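Local atomic coordinates of putative fimbrium tip subunit Fim1F (Parabacteroides distasonis, PDB entry 3R4R), a protein that probably forms part of the tip of fimbriae, the filamentous cell-surface appendages that mediate cell adhesion and biofilm formation. Residues Val51-Lys54 against Asp55-Ile59; Asn110-Pro113 against Phe114-Leu117; Glu173-Gly176 against Val177-Lys180; Leu282-Val285 against Glu286-Glu289. All coordinates share one frame; numbering follows the deposited sequence.

Contact 1 (Val51-Lys54 against Asp55-Ile59); sequences VFDK and DGKRI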
loop_
_atom_site.group_PDB
_atom_site.type_symbol
_atom_site.label_atom_id
_atom_site.label_comp_id
_atom_site.label_asym_id
_atom_site.label_seq_id
_atom_site.Cartn_x
_atom_site.Cartn_y
_atom_site.Cartn_z
ATOM N N VAL A 51 0.630 -5.537 18.761
ATOM C CA VAL A 51 -0.384 -5.114 19.741
ATOM C C VAL A 51 0.305 -4.181 20.753
ATOM O O VAL A 51 1.356 -4.528 21.301
ATOM C CB VAL A 51 -1.110 -6.312 20.438
ATOM C CG1 VAL A 51 -2.096 -5.831 21.495
ATOM C CG2 VAL A 51 -1.823 -7.198 19.417
ATOM N N PHE A 52 -0.290 -3.000 20.978
ATOM C CA PHE A 52 0.259 -1.969 21.860
ATOM C C PHE A 52 -0.686 -1.587 22.965
ATOM O O PHE A 52 -1.897 -1.572 22.734
ATOM C CB PHE A 52 0.587 -0.685 21.062
ATOM C CG PHE A 52 1.474 -0.863 19.867
ATOM C CD1 PHE A 52 2.855 -0.751 19.983
ATOM C CD2 PHE A 52 0.931 -1.097 18.604
ATOM C CE1 PHE A 52 3.680 -0.910 18.871
ATOM C CE2 PHE A 52 1.754 -1.251 17.489
ATOM C CZ PHE A 52 3.123 -1.158 17.628
ATOM N N ASP A 53 -0.136 -1.146 24.120
ATOM C CA ASP A 53 -0.960 -0.647 25.224
ATOM C C ASP A 53 -1.317 0.847 24.967
ATOM O O ASP A 53 -0.956 1.394 23.921
ATOM C CB ASP A 53 -0.271 -0.845 26.600
ATOM C CG ASP A 53 1.084 -0.187 26.849
ATOM O OD1 ASP A 53 1.415 0.789 26.147
ATOM O OD2 ASP A 53 1.755 -0.573 27.828
ATOM N N LYS A 54 -2.010 1.497 25.921
ATOM C CA LYS A 54 -2.426 2.896 25.814
ATOM C C LYS A 54 -1.210 3.855 25.688
ATOM O O LYS A 54 -1.339 4.902 25.057
ATOM C CB LYS A 54 -3.291 3.312 27.031
ATOM C CG LYS A 54 -2.625 3.295 28.401
ATOM C CD LYS A 54 -3.536 3.938 29.448
ATOM C CE LYS A 54 -2.903 4.081 30.813
ATOM N NZ LYS A 54 -3.827 4.749 31.779
ATOM N N ASP A 55 -0.047 3.481 26.261
ATOM C CA ASP A 55 1.175 4.289 26.291
ATOM C C ASP A 55 2.060 4.082 25.025
ATOM O O ASP A 55 3.112 4.733 24.916
ATOM C CB ASP A 55 1.981 3.923 27.558
ATOM C CG ASP A 55 1.202 4.026 28.873
ATOM O OD1 ASP A 55 0.296 4.885 28.965
ATOM O OD2 ASP A 55 1.527 3.267 29.821
ATOM N N GLY A 56 1.614 3.225 24.083
ATOM C CA GLY A 56 2.331 2.902 22.849
ATOM C C GLY A 56 3.419 1.838 22.971
ATOM O O GLY A 56 4.258 1.674 22.075
ATOM N N LYS A 57 3.417 1.097 24.067
ATOM C CA LYS A 57 4.420 0.063 24.302
ATOM C C LYS A 57 3.936 -1.235 23.662
ATOM O O LYS A 57 2.801 -1.655 23.922
ATOM C CB LYS A 57 4.684 -0.093 25.827
ATOM C CG LYS A 57 5.808 -1.046 26.192
ATOM C CD LYS A 57 5.965 -1.132 27.714
ATOM C CE LYS A 57 7.071 -2.066 28.152
ATOM N NZ LYS A 57 7.226 -2.098 29.635
ATOM N N ARG A 58 4.775 -1.869 22.830
ATOM C CA ARG A 58 4.360 -3.110 22.193
ATOM C C ARG A 58 4.353 -4.204 23.241
ATOM O O ARG A 58 5.353 -4.394 23.930
ATOM C CB ARG A 58 5.247 -3.474 20.987
ATOM C CG ARG A 58 4.643 -4.599 20.125
ATOM C CD ARG A 58 5.549 -5.000 18.992
ATOM N NE ARG A 58 6.835 -5.530 19.463
ATOM C CZ ARG A 58 7.853 -5.829 18.663
ATOM N NH1 ARG A 58 7.775 -5.594 17.359
ATOM N NH2 ARG A 58 8.985 -6.299 19.171
ATOM N N ILE A 59 3.192 -4.872 23.403
ATOM C CA ILE A 59 3.020 -5.948 24.381
ATOM C C ILE A 59 3.075 -7.310 23.651
ATOM O O ILE A 59 3.482 -8.293 24.249
ATOM C CB ILE A 59 1.712 -5.804 25.222
ATOM C CG1 ILE A 59 0.423 -5.903 24.346
ATOM C CG2 ILE A 59 1.737 -4.519 26.094
ATOM C CD1 ILE A 59 -0.895 -6.072 25.101
#
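The carboxylate of D53 is folded back over the turn, its OD1 facing the backbone of D55 and K57. With CG lodged between the backbone N and the carbonyl carbon (chi1 60°), OD1 accepts the N-H of K57 at 2.9 Å, the donor standing 46° out of the carboxylate plane. The same OD1 takes a weak bond from D55 N at 3.1 Å, in the spacing of an Asx turn. With D53 cut back to an alanine, the K57 N-H would probably be left without its side-chain acceptor and the turn freer to change shape. Strands 46-52 and 58-65 are joined in this way as a beta hairpin with a type I turn and G1 bulge: G56 N reaches D53 O at 3.2 Å, and D53 N reaches K57 O at 3.0 Å. G56 occupies the position of positive phi, which favours glycine. Before the turn, V51 O receives I59 N at 2.8 Å, and the side chains of V51 and I59 cross at an angle, CG1 to CG1 3.8 Å, two branched apolar chains suited to the side where V98 also packs. F52 and R58 share the other face as a non-hydrogen-bonded pair. Their side chains also run aslant, F52 CE1 meeting R58 CB at 3.7 Å, with ring and guanidinium planes 29° apart; the long arginine chain carries its guanidinium away to D115 O and Y127 OH, and the F52 ring meets Y120 edge-to-face.

Contact 2 (Asn110-Pro113 against Phe114-Leu117); sequences NNSP and FDNL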
loop_
_atom_site.group_PDB
_atom_site.type_symbol
_atom_site.label_atom_id
_atom_site.label_comp_id
_atom_site.label_asym_id
_atom_site.label_seq_id
_atom_site.Cartn_x
_atom_site.Cartn_y
_atom_site.Cartn_z
ATOM N N ASN A 110 11.878 -15.773 7.727
ATOM C CA ASN A 110 11.517 -16.314 9.047
ATOM C C ASN A 110 11.135 -15.247 10.095
ATOM O O ASN A 110 10.732 -15.581 11.215
ATOM C CB ASN A 110 12.734 -17.095 9.628
ATOM C CG ASN A 110 13.457 -18.014 8.675
ATOM O OD1 ASN A 110 14.674 -17.875 8.481
ATOM N ND2 ASN A 110 12.721 -18.906 7.996
ATOM N N ASN A 111 11.330 -13.983 9.773
ATOM C CA ASN A 111 11.084 -12.891 10.714
ATOM C C ASN A 111 10.669 -11.640 9.957
ATOM O O ASN A 111 10.561 -11.698 8.738
ATOM C CB ASN A 111 12.360 -12.621 11.585
ATOM C CG ASN A 111 13.610 -12.065 10.894
ATOM O OD1 ASN A 111 13.748 -12.033 9.671
ATOM N ND2 ASN A 111 14.575 -11.622 11.685
ATOM N N SER A 112 10.460 -10.499 10.652
ATOM C CA SER A 112 10.130 -9.260 9.947
ATOM C C SER A 112 11.162 -8.174 10.265
ATOM O O SER A 112 11.811 -8.228 11.317
ATOM C CB SER A 112 8.730 -8.766 10.298
ATOM O OG SER A 112 8.714 -7.980 11.478
ATOM N N PRO A 113 11.279 -7.125 9.413
ATOM C CA PRO A 113 12.183 -6.007 9.760
ATOM C C PRO A 113 11.669 -5.130 10.950
ATOM O O PRO A 113 12.358 -4.195 11.341
ATOM C CB PRO A 113 12.212 -5.178 8.457
ATOM C CG PRO A 113 11.004 -5.521 7.740
ATOM C CD PRO A 113 10.626 -6.909 8.107
ATOM N N PHE A 114 10.496 -5.451 11.549
ATOM C CA PHE A 114 9.859 -4.661 12.618
ATOM C C PHE A 114 9.972 -5.316 13.996
ATOM O O PHE A 114 9.486 -4.750 14.994
ATOM C CB PHE A 114 8.366 -4.483 12.277
ATOM C CG PHE A 114 8.096 -4.278 10.799
ATOM C CD1 PHE A 114 8.385 -3.071 10.184
ATOM C CD2 PHE A 114 7.542 -5.288 10.030
ATOM C CE1 PHE A 114 8.197 -2.903 8.814
ATOM C CE2 PHE A 114 7.342 -5.115 8.656
ATOM C CZ PHE A 114 7.673 -3.918 8.063
ATOM N N ASP A 115 10.607 -6.504 14.055
ATOM C CA ASP A 115 10.731 -7.314 15.264
ATOM C C ASP A 115 11.457 -6.611 16.425
ATOM O O ASP A 115 11.140 -6.916 17.579
ATOM C CB ASP A 115 11.488 -8.611 14.966
ATOM C CG ASP A 115 10.729 -9.592 14.116
ATOM O OD1 ASP A 115 9.598 -9.278 13.717
ATOM O OD2 ASP A 115 11.239 -10.693 13.897
ATOM N N ASN A 116 12.383 -5.702 16.147
ATOM C CA ASN A 116 13.134 -5.007 17.189
ATOM C C ASN A 116 12.490 -3.657 17.558
ATOM O O ASN A 116 13.070 -2.923 18.358
ATOM C CB ASN A 116 14.598 -4.784 16.745
ATOM C CG ASN A 116 14.736 -4.080 15.410
ATOM O OD1 ASN A 116 13.886 -4.196 14.499
ATOM N ND2 ASN A 116 15.863 -3.401 15.238
ATOM N N LEU A 117 11.315 -3.323 16.988
ATOM C CA LEU A 117 10.612 -2.052 17.263
ATOM C C LEU A 117 9.750 -2.247 18.524
ATOM O O LEU A 117 8.776 -2.988 18.516
ATOM C CB LEU A 117 9.788 -1.602 16.040
ATOM C CG LEU A 117 10.547 -1.475 14.710
ATOM C CD1 LEU A 117 9.605 -1.071 13.600
ATOM C CD2 LEU A 117 11.709 -0.472 14.808
#
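S112 and D115 meet through their side chains: the hydroxyl OG of S112 donates to D115 OD1 at 2.7 Å, arriving 47° out of the carboxylate plane. OG has a second role, as acceptor for F114 N at 3.1 Å, so one small hydroxyl is held by a carboxylate and a backbone amide at once. Its position between the backbone N and the carbonyl carbon (chi1 85°) points it forward along the chain; a serine suits the place because its short hydroxyl can donate to the carboxylate and accept the amide within one tight turn. The carboxylate also returns to the backbone, where S112 N makes weak bonds to both of its oxygens. The bond from F114 N makes this an ST turn, and it is built into a type I beta turn, S112 to D115, that overlaps a second one, F114 to L117, in the loop after strand 96-104. Proline suits the second position of the first turn, where its ring holds phi near the value required. P113 CG lies over one face of the F114 ring, 3.8 Å from the centroid, in a CH-pi contact. Farther out, N63 ND2 gives D115 OD1 another hydrogen bond, and the F114 ring is flanked by H48, Y127 and I203.

Contact 3 (Glu173-Gly176 against Val177-Lys180); sequences EYTG and VYKK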
loop_
_atom_site.group_PDB
_atom_site.type_symbol
_atom_site.label_atom_id
_atom_site.label_comp_id
_atom_site.label_asym_id
_atom_site.label_seq_id
_atom_site.Cartn_x
_atom_site.Cartn_y
_atom_site.Cartn_z
ATOM N N GLU A 173 -1.556 2.989 -14.510
ATOM C CA GLU A 173 -1.706 2.327 -15.804
ATOM C C GLU A 173 -1.572 3.346 -16.959
ATOM O O GLU A 173 -2.381 4.260 -17.055
ATOM C CB GLU A 173 -3.061 1.593 -15.893
ATOM C CG GLU A 173 -3.241 0.830 -17.212
ATOM C CD GLU A 173 -4.563 0.133 -17.488
ATOM O OE1 GLU A 173 -5.550 0.394 -16.762
ATOM O OE2 GLU A 173 -4.623 -0.643 -18.470
ATOM N N TYR A 174 -0.557 3.204 -17.817
ATOM C CA TYR A 174 -0.441 4.031 -19.028
ATOM C C TYR A 174 -1.303 3.366 -20.097
ATOM O O TYR A 174 -1.069 2.199 -20.415
ATOM C CB TYR A 174 1.022 4.232 -19.474
ATOM C CG TYR A 174 1.173 4.752 -20.892
ATOM C CD1 TYR A 174 0.921 6.086 -21.197
ATOM C CD2 TYR A 174 1.626 3.926 -21.913
ATOM C CE1 TYR A 174 1.086 6.578 -22.492
ATOM C CE2 TYR A 174 1.789 4.403 -23.214
ATOM C CZ TYR A 174 1.523 5.732 -23.499
ATOM O OH TYR A 174 1.672 6.201 -24.781
ATOM N N THR A 175 -2.337 4.070 -20.596
ATOM C CA THR A 175 -3.305 3.476 -21.523
ATOM C C THR A 175 -3.106 3.946 -22.990
ATOM O O THR A 175 -3.914 3.578 -23.841
ATOM C CB THR A 175 -4.740 3.794 -21.073
ATOM O OG1 THR A 175 -4.927 5.214 -20.974
ATOM C CG2 THR A 175 -5.091 3.122 -19.754
ATOM N N GLY A 176 -2.007 4.644 -23.291
ATOM C CA GLY A 176 -1.689 5.044 -24.656
ATOM C C GLY A 176 -1.974 6.480 -25.005
ATOM O O GLY A 176 -2.243 7.302 -24.123
ATOM N N VAL A 177 -1.896 6.776 -26.330
ATOM C CA VAL A 177 -2.145 8.060 -26.978
ATOM C C VAL A 177 -3.318 7.844 -27.959
ATOM O O VAL A 177 -3.339 6.857 -28.713
ATOM C CB VAL A 177 -0.866 8.651 -27.653
ATOM C CG1 VAL A 177 -1.179 9.909 -28.465
ATOM C CG2 VAL A 177 0.209 8.946 -26.613
ATOM N N TYR A 178 -4.308 8.761 -27.892
ATOM C CA TYR A 178 -5.550 8.720 -28.653
ATOM C C TYR A 178 -5.733 9.977 -29.500
ATOM O O TYR A 178 -5.122 11.004 -29.219
ATOM C CB TYR A 178 -6.738 8.568 -27.690
ATOM C CG TYR A 178 -6.725 7.288 -26.887
ATOM C CD1 TYR A 178 -5.927 7.161 -25.758
ATOM C CD2 TYR A 178 -7.583 6.241 -27.197
ATOM C CE1 TYR A 178 -5.926 5.995 -25.002
ATOM C CE2 TYR A 178 -7.595 5.070 -26.447
ATOM C CZ TYR A 178 -6.769 4.954 -25.344
ATOM O OH TYR A 178 -6.778 3.805 -24.596
ATOM N N LYS A 179 -6.559 9.892 -30.554
ATOM C CA LYS A 179 -6.830 11.060 -31.387
ATOM C C LYS A 179 -7.901 11.888 -30.672
ATOM O O LYS A 179 -8.989 11.374 -30.409
ATOM C CB LYS A 179 -7.225 10.660 -32.811
ATOM N N LYS A 180 -7.549 13.135 -30.277
ATOM C CA LYS A 180 -8.380 14.119 -29.552
ATOM C C LYS A 180 -9.761 14.324 -30.193
ATOM O O LYS A 180 -10.723 14.609 -29.494
ATOM C CB LYS A 180 -7.636 15.469 -29.555
ATOM C CG LYS A 180 -8.130 16.542 -28.600
ATOM C CD LYS A 180 -7.612 17.902 -29.076
ATOM C CE LYS A 180 -7.198 18.824 -27.968
ATOM N NZ LYS A 180 -5.973 18.313 -27.296
#
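Y174 OH is hydrogen-bonded to the carbonyl oxygen of F189, and on its way there it rests against V177, with CG2 of the valine 3.6 Å from OH. The phenol of Y174 runs forward along its own strand because CG stands opposite the backbone N (chi1 165°), and one ring face then covers the peptide of G176, whose N sits 3.6 Å above the ring plane near its centre. On another side of the chain Y178 reaches back instead, its OH 3.0 Å from T175 O and its CE1 3.4 Å from that same oxygen. In a regular strand residues three apart point to opposite faces; here both pairs come together because the chain kinks at T175 and G176. G176, with phi 102°, takes a conformation in which any side chain would collide with the backbone, so glycine is called for. Beyond the kink the strand direction has swung by 34°. Strand 161-179 nevertheless keeps its place in the transthyretin-like C-terminal domain: E173, T175 and G176 bond to the backbone of strand 266-273, Y174 to that of V227, while the side chains of Y174 and V177 lean on W280 of strand 278-284.

Contact 4 (Leu282-Val285 against Glu286-Glu289); sequences LENV and EDKE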
loop_
_atom_site.group_PDB
_atom_site.type_symbol
_atom_site.label_atom_id
_atom_site.label_comp_id
_atom_site.label_asym_id
_atom_site.label_seq_id
_atom_site.Cartn_x
_atom_site.Cartn_y
_atom_site.Cartn_z
ATOM N N LEU A 282 -4.700 12.755 -16.437
ATOM C CA LEU A 282 -4.462 11.883 -15.303
ATOM C C LEU A 282 -5.801 11.597 -14.642
ATOM O O LEU A 282 -6.465 12.523 -14.170
ATOM C CB LEU A 282 -3.438 12.496 -14.325
ATOM C CG LEU A 282 -3.053 11.647 -13.120
ATOM C CD1 LEU A 282 -2.578 10.235 -13.530
ATOM C CD2 LEU A 282 -2.009 12.348 -12.297
ATOM N N GLU A 283 -6.211 10.320 -14.655
ATOM C CA GLU A 283 -7.490 9.891 -14.092
ATOM C C GLU A 283 -7.301 9.162 -12.744
ATOM O O GLU A 283 -6.427 8.318 -12.614
ATOM C CB GLU A 283 -8.249 8.961 -15.079
ATOM C CG GLU A 283 -9.602 8.463 -14.568
ATOM C CD GLU A 283 -10.332 7.387 -15.354
ATOM O OE1 GLU A 283 -9.905 7.067 -16.485
ATOM O OE2 GLU A 283 -11.346 6.866 -14.834
ATOM N N ASN A 284 -8.147 9.490 -11.766
ATOM C CA ASN A 284 -8.219 8.771 -10.517
ATOM C C ASN A 284 -9.441 7.879 -10.685
ATOM O O ASN A 284 -10.574 8.350 -10.610
ATOM C CB ASN A 284 -8.233 9.709 -9.287
ATOM C CG ASN A 284 -8.075 8.974 -7.980
ATOM O OD1 ASN A 284 -8.768 7.998 -7.696
ATOM N ND2 ASN A 284 -7.227 9.488 -7.107
ATOM N N VAL A 285 -9.204 6.618 -10.988
ATOM C CA VAL A 285 -10.214 5.630 -11.377
ATOM C C VAL A 285 -11.297 5.430 -10.278
ATOM O O VAL A 285 -12.482 5.498 -10.607
ATOM C CB VAL A 285 -9.560 4.262 -11.734
ATOM C CG1 VAL A 285 -10.609 3.258 -12.218
ATOM C CG2 VAL A 285 -8.505 4.460 -12.814
ATOM N N GLU A 286 -10.919 5.142 -9.027
ATOM C CA GLU A 286 -11.938 4.891 -8.003
ATOM C C GLU A 286 -12.757 6.162 -7.703
ATOM O O GLU A 286 -13.947 6.042 -7.430
ATOM C CB GLU A 286 -11.363 4.323 -6.690
ATOM C CG GLU A 286 -10.147 5.026 -6.093
ATOM C CD GLU A 286 -8.813 4.605 -6.685
ATOM O OE1 GLU A 286 -8.303 3.533 -6.279
ATOM O OE2 GLU A 286 -8.270 5.345 -7.537
ATOM N N ASP A 287 -12.152 7.353 -7.782
ATOM C CA ASP A 287 -12.875 8.588 -7.485
ATOM C C ASP A 287 -13.689 9.094 -8.667
ATOM O O ASP A 287 -14.583 9.920 -8.463
ATOM C CB ASP A 287 -11.895 9.687 -7.061
ATOM C CG ASP A 287 -11.180 9.402 -5.761
ATOM O OD1 ASP A 287 -11.794 8.765 -4.871
ATOM O OD2 ASP A 287 -10.040 9.887 -5.601
ATOM N N LYS A 288 -13.388 8.596 -9.886
ATOM C CA LYS A 288 -13.983 8.990 -11.168
ATOM C C LYS A 288 -13.780 10.514 -11.340
ATOM O O LYS A 288 -14.728 11.301 -11.413
ATOM C CB LYS A 288 -15.464 8.562 -11.324
ATOM C CG LYS A 288 -15.610 7.048 -11.496
ATOM C CD LYS A 288 -17.024 6.595 -11.854
ATOM C CE LYS A 288 -17.039 5.117 -12.177
ATOM N NZ LYS A 288 -18.381 4.648 -12.614
ATOM N N GLU A 289 -12.496 10.898 -11.374
ATOM C CA GLU A 289 -12.010 12.262 -11.562
ATOM C C GLU A 289 -10.830 12.267 -12.534
ATOM O O GLU A 289 -10.048 11.315 -12.576
ATOM C CB GLU A 289 -11.611 12.905 -10.228
ATOM C CG GLU A 289 -12.752 13.066 -9.241
ATOM C CD GLU A 289 -12.396 13.774 -7.951
ATOM O OE1 GLU A 289 -11.300 14.377 -7.877
ATOM O OE2 GLU A 289 -13.239 13.763 -7.027
#
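The amide of N284 lies between two carboxylates: D287 OD2 stands above the amide plane, 3.2 Å from N284 CG, while E286 OE2 approaches N284 OD1 from the other side of that plane, at 2.7 Å. The D287 carboxylate is nearly aligned with the amide (24° between planes), whereas that of E286 is turned steeply to it and takes a hydrogen bond from Y266 N. N284 CG points opposite the backbone N (chi1 -170°), which carries OD1 forward over the turn to accept a weak bond from D287 N at 3.4 Å. Asparagine suits the spot because its ND2 can at the same time make a weak bond to N265 OD1. The backbone here forms a G1 beta bulge, in which K288 and E289 both face N284 as strand 278-284 turns into strand 289-291. N284 N donates to E289 O at 2.8 Å, and N284 O accepts E289 N at 3.3 Å together with a weaker bond from K288 N. With an alanine in place of N284, D287 N would probably lose its side-chain acceptor and the turn would be freer to move. E283 CG, on an extended chain, lies 3.5 Å from E289 O, and V285 packs on Y266 and R268.

How the contacts relate
The four contacts follow one another along the chain without overlap and fall into two pairs on opposite sides of the chain's centre. Contacts 1 and 2, with centres about 16 Å apart, touch directly: R58 NH2 of the hairpin donates to D115 O of the loop at 2.7 Å, tying the turn between strands 46-52 and 58-65 to the loop after strand 96-104. Contacts 3 and 4, about 15 Å between centres and about 6 Å at their nearest atoms, do not touch, but strand 266-273 runs between strands 161-179 and 278-284, which carry them. Centres in different pairs lie about 36 to 49 Å apart, so the two pairs belong to separate parts of an elongated, strand-rich protein.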